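PDB 6VOW: multicopper oxidase from Pseudomonas thermotolerans, which probably couples the one-electron oxidation of phenolic, laccase-type substrates to the reduction of dioxygen to water through its bound copper centres. Local coordinates for residues Thr231-Leu236 with Leu283-Leu288. Numbering follows the deposited sequence.
Sequences TYRLNL and LRNGPL
N285 meets R233 side chain to backbone: its OD1 accepts R233 N at 2.9 Å, with the donor standing 39° out of the amide's carbonyl plane. CG of N285 lies anti to its own backbone N (chi1 177°), which carries the carboxamide across to the neighbouring strand and sets ND2 at the edge of the Y232 ring, 3.8 Å from CD1, ring and amide planes nearly perpendicular. One residue on, G286 N donates to R233 O at 3.0 Å, so both backbone polar atoms of R233, the centre of an inverse gamma turn, are taken up by the hairpin end. Further along, N235 and R284 form an antiparallel hydrogen-bonded pair, R284 N reaching N235 O at 2.9 Å and N235 N reaching R284 O at 3.0 Å. The latter oxygen also receives a CA-H...O contact from L234. Next along, L236 CG touches L283 CD1 at 4.1 Å.

The type II' turn N285-L288 carries strand 280-285 into strand 288-296, and so places N285 and G286 opposite R233, while 260-262 pairs with the far side of 232-235. Outward, Y232 OH is hydrogen-bonded to T173, and L223 packs against L234 and L283, joining the two sheets of a cupredoxin-like sandwich. With an alanine at N285, R233 N would probably lose this acceptor and the Y232 ring edge its amide neighbour. Here, beside the turn, a side-chain amide oxygen, not a main-chain carbonyl, serves as acceptor for R233 N, so the pairing of 232-235 with 280-285 ends on a side-chain bond.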
loop_
_atom_site.group_PDB
_atom_site.type_symbol
_atom_site.label_atom_id
_atom_site.label_comp_id
_atom_site.label_asym_id
_atom_site.label_seq_id
_atom_site.Cartn_x
_atom_site.Cartn_y
_atom_site.Cartn_z
ATOM N N THR A 231 11.219 -3.272 -0.065
ATOM C CA THR A 231 11.209 -1.997 -0.742
ATOM C C THR A 231 11.861 -2.163 -2.116
ATOM O O THR A 231 13.019 -2.411 -2.181
ATOM C CB THR A 231 11.974 -0.999 0.061
ATOM O OG1 THR A 231 11.200 -0.679 1.220
ATOM C CG2 THR A 231 12.182 0.246 -0.727
ATOM N N TYR A 232 11.102 -1.992 -3.188
ATOM C CA TYR A 232 11.592 -2.124 -4.537
ATOM C C TYR A 232 12.155 -0.786 -4.997
ATOM O O TYR A 232 11.476 0.225 -4.975
ATOM C CB TYR A 232 10.488 -2.522 -5.428
ATOM C CG TYR A 232 9.847 -3.784 -4.990
ATOM C CD1 TYR A 232 10.425 -5.020 -5.257
ATOM C CD2 TYR A 232 8.601 -3.756 -4.349
ATOM C CE1 TYR A 232 9.808 -6.186 -4.810
ATOM C CE2 TYR A 232 7.974 -4.906 -3.965
ATOM C CZ TYR A 232 8.593 -6.114 -4.185
ATOM O OH TYR A 232 7.938 -7.242 -3.746
ATOM N N ARG A 233 13.434 -0.815 -5.370
ATOM C CA ARG A 233 14.187 0.373 -5.817
ATOM C C ARG A 233 13.915 0.480 -7.267
ATOM O O ARG A 233 14.681 0.050 -8.112
ATOM C CB ARG A 233 15.676 0.219 -5.521
ATOM C CG ARG A 233 15.888 0.124 -4.021
ATOM C CD ARG A 233 17.339 0.325 -3.586
ATOM N NE ARG A 233 18.319 -0.502 -4.322
ATOM C CZ ARG A 233 18.388 -1.843 -4.304
ATOM N NH1 ARG A 233 17.504 -2.596 -3.611
ATOM N NH2 ARG A 233 19.356 -2.454 -5.013
ATOM N N LEU A 234 12.729 0.963 -7.550
ATOM C CA LEU A 234 12.207 0.891 -8.934
ATOM C C LEU A 234 12.927 1.828 -9.827
ATOM O O LEU A 234 13.162 2.989 -9.501
ATOM C CB LEU A 234 10.709 1.279 -8.979
ATOM C CG LEU A 234 9.646 0.410 -8.321
ATOM C CD1 LEU A 234 8.278 1.046 -8.561
ATOM C CD2 LEU A 234 9.652 -0.997 -8.866
ATOM N N ASN A 235 13.238 1.350 -10.995
ATOM C CA ASN A 235 13.974 2.141 -11.956
ATOM C C ASN A 235 13.562 1.547 -13.255
ATOM O O ASN A 235 13.158 0.373 -13.265
ATOM C CB ASN A 235 15.492 2.122 -11.662
ATOM C CG ASN A 235 16.081 0.748 -11.745
ATOM O OD1 ASN A 235 16.175 0.017 -10.750
ATOM N ND2 ASN A 235 16.502 0.387 -12.923
ATOM N N LEU A 236 13.540 2.368 -14.313
ATOM C CA LEU A 236 13.086 1.883 -15.667
ATOM C C LEU A 236 14.038 2.450 -16.739
ATOM O O LEU A 236 13.725 3.438 -17.398
ATOM C CB LEU A 236 11.635 2.311 -15.909
ATOM C CG LEU A 236 10.677 1.506 -16.802
ATOM C CD1 LEU A 236 9.446 2.400 -17.042
ATOM C CD2 LEU A 236 11.278 1.047 -18.097
ATOM N N LEU A 283 11.534 -3.052 -16.297
ATOM C CA LEU A 283 11.220 -2.430 -15.040
ATOM C C LEU A 283 12.037 -3.195 -14.005
ATOM O O LEU A 283 12.015 -4.411 -14.001
ATOM C CB LEU A 283 9.703 -2.493 -14.761
ATOM C CG LEU A 283 9.297 -1.903 -13.418
ATOM C CD1 LEU A 283 9.429 -0.407 -13.426
ATOM C CD2 LEU A 283 7.918 -2.321 -13.120
ATOM N N ARG A 284 12.755 -2.494 -13.143
ATOM C CA ARG A 284 13.703 -3.144 -12.282
ATOM C C ARG A 284 13.604 -2.773 -10.859
ATOM O O ARG A 284 13.310 -1.601 -10.491
ATOM C CB ARG A 284 15.143 -2.754 -12.727
ATOM C CG ARG A 284 15.371 -3.196 -14.149
ATOM C CD ARG A 284 16.807 -3.202 -14.643
ATOM N NE ARG A 284 17.510 -2.015 -14.257
ATOM C CZ ARG A 284 18.830 -1.879 -14.262
ATOM N NH1 ARG A 284 19.629 -2.819 -14.718
ATOM N NH2 ARG A 284 19.349 -0.730 -13.881
ATOM N N ASN A 285 13.962 -3.760 -10.049
ATOM C CA ASN A 285 14.340 -3.520 -8.671
ATOM C C ASN A 285 15.900 -3.527 -8.537
ATOM O O ASN A 285 16.495 -4.582 -8.578
ATOM C CB ASN A 285 13.707 -4.594 -7.801
ATOM C CG ASN A 285 14.101 -4.451 -6.404
ATOM O OD1 ASN A 285 14.489 -3.391 -6.010
ATOM N ND2 ASN A 285 14.135 -5.521 -5.689
ATOM N N GLY A 286 16.527 -2.347 -8.410
ATOM C CA GLY A 286 17.945 -2.185 -8.679
ATOM C C GLY A 286 18.318 -2.829 -10.004
ATOM O O GLY A 286 17.796 -2.455 -10.990
ATOM N N PRO A 287 19.215 -3.838 -10.003
ATOM C CA PRO A 287 19.650 -4.490 -11.252
ATOM C C PRO A 287 18.750 -5.662 -11.655
ATOM O O PRO A 287 18.944 -6.318 -12.678
ATOM C CB PRO A 287 21.043 -4.996 -10.870
ATOM C CG PRO A 287 20.940 -5.352 -9.419
ATOM C CD PRO A 287 20.035 -4.291 -8.841
ATOM N N LEU A 288 17.771 -5.949 -10.827
ATOM C CA LEU A 288 16.938 -7.112 -11.048
ATOM C C LEU A 288 15.691 -6.690 -11.824
ATOM O O LEU A 288 15.002 -5.752 -11.412
ATOM C CB LEU A 288 16.531 -7.712 -9.685
ATOM C CG LEU A 288 17.683 -8.170 -8.798
ATOM C CD1 LEU A 288 17.119 -8.603 -7.458
ATOM C CD2 LEU A 288 18.493 -9.304 -9.478
#